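Local coordinates for SusD superfamily protein (PDB 3OTN) that belongs to the SusD family of outer membrane proteins and probably binds carbohydrate or other nutrients at the cell surface, at residues A370-D375 and S404-E409; D384-I389 and E408-Q413. All coordinates share one frame; numbering follows the deposited sequence. Where two conformers were deposited one is given.

Contact 1: residues A370-D375 and S404-E409. With ACT (acetate ion), chain H.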
# COMPACT_ATOMS: atom_id res chain seq x y z
N ALA A 370 -15.93 7.50 -3.88
CA ALA A 370 -16.48 8.52 -2.99
C ALA A 370 -17.66 9.27 -3.61
O ALA A 370 -18.67 9.54 -2.93
CB ALA A 370 -15.37 9.53 -2.59
N GLN A 371 -17.51 9.63 -4.89
CA GLN A 371 -18.51 10.42 -5.61
C GLN A 371 -19.82 9.66 -5.72
O GLN A 371 -20.89 10.21 -5.40
CB GLN A 371 -18.00 10.85 -7.01
CG GLN A 371 -18.93 11.79 -7.74
CD GLN A 371 -19.97 11.05 -8.59
OE1 GLN A 371 -19.62 10.15 -9.35
NE2 GLN A 371 -21.23 11.44 -8.48
N VAL A 372 -19.75 8.40 -6.15
CA VAL A 372 -20.97 7.61 -6.28
C VAL A 372 -21.64 7.35 -4.91
O VAL A 372 -22.87 7.32 -4.82
CB VAL A 372 -20.80 6.30 -7.07
CG1 VAL A 372 -20.04 5.25 -6.27
CG2 VAL A 372 -22.17 5.78 -7.48
N ASN A 373 -20.85 7.18 -3.88
CA ASN A 373 -21.36 6.98 -2.53
C ASN A 373 -21.99 8.26 -1.96
O ASN A 373 -23.04 8.21 -1.36
CB ASN A 373 -20.24 6.45 -1.59
CG ASN A 373 -20.13 4.93 -1.59
OD1 ASN A 373 -21.04 4.24 -1.14
ND2 ASN A 373 -18.99 4.40 -2.03
N ALA A 374 -21.34 9.41 -2.15
CA ALA A 374 -21.93 10.69 -1.71
C ALA A 374 -23.20 11.00 -2.49
O ALA A 374 -24.26 11.19 -1.89
CB ALA A 374 -20.93 11.83 -1.85
N ASP A 375 -23.09 11.04 -3.81
CA ASP A 375 -24.18 11.51 -4.67
C ASP A 375 -25.24 10.45 -5.01
O ASP A 375 -26.28 10.79 -5.56
CB ASP A 375 -23.62 12.10 -5.98
CG ASP A 375 -22.72 13.31 -5.75
OD1 ASP A 375 -22.87 13.99 -4.72
OD2 ASP A 375 -21.84 13.58 -6.61
N SER A 404 -25.42 1.06 -7.81
CA SER A 404 -24.84 -0.11 -7.15
C SER A 404 -23.94 -0.89 -8.13
O SER A 404 -22.82 -1.27 -7.78
CB SER A 404 -25.97 -0.99 -6.61
OG SER A 404 -25.47 -2.17 -6.02
N ALA A 405 -24.43 -1.11 -9.35
CA ALA A 405 -23.63 -1.76 -10.39
C ALA A 405 -22.38 -0.92 -10.70
O ALA A 405 -21.31 -1.50 -10.94
CB ALA A 405 -24.42 -2.00 -11.68
N PHE A 406 -22.52 0.41 -10.73
CA PHE A 406 -21.36 1.29 -10.95
C PHE A 406 -20.34 1.21 -9.81
O PHE A 406 -19.14 1.14 -10.07
CB PHE A 406 -21.75 2.74 -11.20
CG PHE A 406 -20.60 3.58 -11.66
CD1 PHE A 406 -20.29 3.67 -13.01
CD2 PHE A 406 -19.83 4.29 -10.74
CE1 PHE A 406 -19.24 4.44 -13.43
CE2 PHE A 406 -18.76 5.04 -11.16
CZ PHE A 406 -18.46 5.11 -12.50
N LEU A 407 -20.79 1.22 -8.57
CA LEU A 407 -19.88 1.04 -7.44
C LEU A 407 -19.12 -0.29 -7.53
O LEU A 407 -17.91 -0.35 -7.27
CB LEU A 407 -20.63 1.16 -6.13
CG LEU A 407 -19.85 1.06 -4.82
CD1 LEU A 407 -18.65 1.98 -4.81
CD2 LEU A 407 -20.79 1.35 -3.66
N GLU A 408 -19.81 -1.36 -7.92
CA GLU A 408 -19.15 -2.65 -8.01
C GLU A 408 -18.14 -2.70 -9.17
O GLU A 408 -17.11 -3.40 -9.08
CB GLU A 408 -20.18 -3.79 -8.07
CG GLU A 408 -20.95 -3.89 -6.76
CD GLU A 408 -21.85 -5.11 -6.64
OE1 GLU A 408 -21.82 -5.98 -7.53
OE2 GLU A 408 -22.56 -5.19 -5.61
N GLU A 409 -18.40 -1.97 -10.25
CA GLU A 409 -17.43 -1.85 -11.36
C GLU A 409 -16.19 -1.08 -10.94
O GLU A 409 -15.09 -1.45 -11.35
CB GLU A 409 -18.06 -1.19 -12.59
CG GLU A 409 -17.10 -0.92 -13.75
CD GLU A 409 -16.46 -2.18 -14.32
OE1 GLU A 409 -17.02 -3.29 -14.18
OE2 GLU A 409 -15.41 -2.04 -14.96
C ACT H . -23.33 -2.40 -2.96
O ACT H . -23.22 -2.97 -4.07
OXT ACT H . -23.96 -1.32 -3.01
CH3 ACT H . -22.78 -2.94 -1.67

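Contact 2: residues D384-I389 and E408-Q413. With EDO (1,2-ethanediol), chain S.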
# COMPACT_ATOMS: atom_id res chain seq x y z
N ASP A 384 -16.03 8.67 -16.85
CA ASP A 384 -14.82 8.78 -17.67
C ASP A 384 -13.63 8.04 -17.03
O ASP A 384 -12.86 7.43 -17.73
CB ASP A 384 -14.45 10.26 -17.93
CG ASP A 384 -15.41 10.96 -18.88
OD1 ASP A 384 -16.20 10.30 -19.58
OD2 ASP A 384 -15.38 12.21 -18.92
N ILE A 385 -13.50 8.09 -15.70
CA ILE A 385 -12.40 7.41 -14.98
C ILE A 385 -12.47 5.88 -15.20
O ILE A 385 -11.49 5.26 -15.61
CB ILE A 385 -12.43 7.78 -13.46
CG1 ILE A 385 -11.86 9.18 -13.26
CG2 ILE A 385 -11.70 6.72 -12.56
CD1 ILE A 385 -12.26 9.83 -11.92
N VAL A 386 -13.66 5.31 -14.99
CA VAL A 386 -13.87 3.89 -15.22
C VAL A 386 -13.60 3.51 -16.68
O VAL A 386 -12.94 2.51 -16.95
CB VAL A 386 -15.30 3.44 -14.78
CG1 VAL A 386 -15.61 2.07 -15.29
CG2 VAL A 386 -15.37 3.44 -13.25
N ASN A 387 -14.05 4.33 -17.63
CA ASN A 387 -13.79 4.03 -19.05
C ASN A 387 -12.33 4.19 -19.51
O ASN A 387 -11.89 3.47 -20.39
CB ASN A 387 -14.75 4.82 -19.94
CG ASN A 387 -16.18 4.34 -19.82
OD1 ASN A 387 -16.45 3.19 -19.48
ND2 ASN A 387 -17.12 5.22 -20.12
N GLN A 388 -11.60 5.13 -18.90
CA GLN A 388 -10.17 5.31 -19.18
C GLN A 388 -9.38 4.09 -18.69
O GLN A 388 -8.54 3.58 -19.41
CB GLN A 388 -9.64 6.61 -18.55
CG GLN A 388 -10.15 7.90 -19.23
CD GLN A 388 -10.20 9.10 -18.27
OE1 GLN A 388 -9.74 9.01 -17.12
NE2 GLN A 388 -10.78 10.22 -18.73
N ILE A 389 -9.68 3.63 -17.47
CA ILE A 389 -8.99 2.47 -16.87
C ILE A 389 -9.31 1.20 -17.64
O ILE A 389 -8.42 0.43 -17.96
CB ILE A 389 -9.24 2.38 -15.32
CG1 ILE A 389 -8.62 3.64 -14.66
CG2 ILE A 389 -8.68 1.08 -14.72
CD1 ILE A 389 -9.13 3.94 -13.25
N GLU A 408 -19.81 -1.36 -7.92
CA GLU A 408 -19.15 -2.65 -8.01
C GLU A 408 -18.14 -2.70 -9.17
O GLU A 408 -17.11 -3.40 -9.08
CB GLU A 408 -20.18 -3.79 -8.07
CG GLU A 408 -20.95 -3.89 -6.76
CD GLU A 408 -21.85 -5.11 -6.64
OE1 GLU A 408 -21.82 -5.98 -7.53
OE2 GLU A 408 -22.56 -5.19 -5.61
N GLU A 409 -18.40 -1.97 -10.25
CA GLU A 409 -17.43 -1.85 -11.36
C GLU A 409 -16.19 -1.08 -10.94
O GLU A 409 -15.09 -1.45 -11.35
CB GLU A 409 -18.06 -1.19 -12.59
CG GLU A 409 -17.10 -0.92 -13.75
CD GLU A 409 -16.46 -2.18 -14.32
OE1 GLU A 409 -17.02 -3.29 -14.18
OE2 GLU A 409 -15.41 -2.04 -14.96
N VAL A 410 -16.35 -0.02 -10.13
CA VAL A 410 -15.19 0.72 -9.54
C VAL A 410 -14.36 -0.23 -8.67
O VAL A 410 -13.15 -0.33 -8.81
CB VAL A 410 -15.66 1.94 -8.72
CG1 VAL A 410 -14.51 2.57 -7.94
CG2 VAL A 410 -16.37 2.96 -9.63
N TRP A 411 -15.05 -0.98 -7.81
CA TRP A 411 -14.40 -2.01 -7.01
C TRP A 411 -13.66 -2.99 -7.92
O TRP A 411 -12.49 -3.30 -7.67
CB TRP A 411 -15.38 -2.75 -6.13
CG TRP A 411 -15.91 -1.98 -4.96
CD1 TRP A 411 -15.41 -0.80 -4.43
CD2 TRP A 411 -17.02 -2.35 -4.16
NE1 TRP A 411 -16.17 -0.43 -3.34
CE2 TRP A 411 -17.16 -1.35 -3.16
CE3 TRP A 411 -17.93 -3.41 -4.19
CZ2 TRP A 411 -18.17 -1.41 -2.18
CZ3 TRP A 411 -18.93 -3.47 -3.21
CH2 TRP A 411 -19.04 -2.46 -2.23
N ASP A 412 -14.32 -3.45 -8.99
CA ASP A 412 -13.69 -4.40 -9.91
C ASP A 412 -12.36 -3.84 -10.43
O ASP A 412 -11.31 -4.54 -10.40
CB ASP A 412 -14.59 -4.74 -11.10
CG ASP A 412 -15.61 -5.86 -10.81
OD1 ASP A 412 -15.76 -6.35 -9.66
OD2 ASP A 412 -16.29 -6.26 -11.77
N GLN A 413 -12.38 -2.60 -10.91
CA GLN A 413 -11.16 -2.01 -11.43
C GLN A 413 -10.10 -1.80 -10.35
O GLN A 413 -8.92 -1.86 -10.66
CB GLN A 413 -11.43 -0.74 -12.24
CG GLN A 413 -12.33 -0.97 -13.46
CD GLN A 413 -11.87 -2.13 -14.32
OE1 GLN A 413 -10.67 -2.32 -14.51
NE2 GLN A 413 -12.81 -2.91 -14.83
C1 EDO S . -9.61 12.62 -15.63
O1 EDO S . -10.69 12.36 -16.53
C2 EDO S . -8.49 11.61 -15.87
O2 EDO S . -7.23 12.23 -15.59

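Contact 1: residues A370-D375 and S404-E409
The amide end of Asn373 lies against both methyls of Leu407. Its ND2 is 3.7 Å from Leu407 CD1, and its OD1 is 3.8 Å from Leu407 CD2. The two side chains cross at about a right angle. They join a near-antiparallel helix pair of the SusD family region, with segment axes 10.0 Å apart and a crossing angle of -158°. The amide is not idle, since ND2 also donates to the carbonyl O of Glu369, one turn earlier. Replacing Asn373 by an alanine would probably uncover the Leu407 methyls and leave the Glu369 O without this donor. Val372 does the apolar work. With chi1 at 74°, Val372 CG1 is flanked by both backbone branches and meets Leu407 CD1 at 3.8 Å. The other methyl, CG2, reaches the Phe406 ring obliquely, 4.3 Å from CD2. Phe406 also packs on Ser382 of helix 380-392. No hydrogen bond crosses between the segments. Near the end of helix 360-375, Gln371 NE2 donates almost straight to Asp375 OD2 at 2.9 Å, in its own amide plane and onto the anti lone pair of that oxygen.

Contact 2: residues D384-I389 and E408-Q413
Glu409 OE2 is gripped from two sources beside Val386 CG1. Gln413 NE2, one turn along the same helix, donates to it at 2.7 Å with an N-H...O angle of 157°. This donor comes from above the carboxylate plane. Arg390 NH1 adds a salt bridge to the same oxygen. The pair of donors would fix the rotation of the buried carboxylate, and the arginine charge probably favours its ionised form. Chi1 of Glu409 (175°) puts Glu409 CG against Val386 CG1 at 3.7 Å. The bend at chi2 then swings the carboxylate towards Gln413. The carboxylate is a little further off, and Glu409 OE2 is 4.1 Å from Val386 CG1. Val386 uses its other branch for Val410. Val386 CG2 is 3.8 Å from Val410 CG2, and the side chains cross at about a right angle.

Two helices of the SusD family region pack here, running in the same general direction and crossing at 37°, and the touching residues are all buried. No hydrogen bond links the two segments. Phe398, from the loop between the helices, covers Val386 and Glu409. Val410 also rests on Ala368 of helix 360-375.

One turn further on, the Ile389 and Gln413 side chains run alongside each other, pointing opposite ways. Ile389 CG2 sits 3.9 Å from Gln413 OE1 and 4.1 Å from Gln413 CB. That oxygen accepts from Arg301 NH1, so both ends of the Gln413 amide are held, and its oxygen also touches the Ile389 methyl. On the outer side of helix 380-392, Gln388 NE2 donates to O1 of a bound ethanediol at 3.1 Å. This molecule probably comes from the crystallisation liquor.

In the fold
Both contacts lie in the C-terminal half of the chain. Helix 360-375 comes first, followed by helix 380-392 and then helix 403-418. Contact 1 joins the first to the third and closes a loop of 28 residues, which contains the whole of 384-389. Contact 2 joins the second to the third and closes a loop of 18 residues. The loops overlap rather than nest, because contact 2 starts inside the loop of contact 1 and ends beyond it. Both end on helix 403-418 and share Glu408 and Glu409. Their centres are 10 Å apart. Phe406 CZ of contact 1 touches Val386 CG2 of contact 2 at 3.6 Å, linking them directly. Ile385 packs on Leu364 and Tyr367, completing the three-helix cluster.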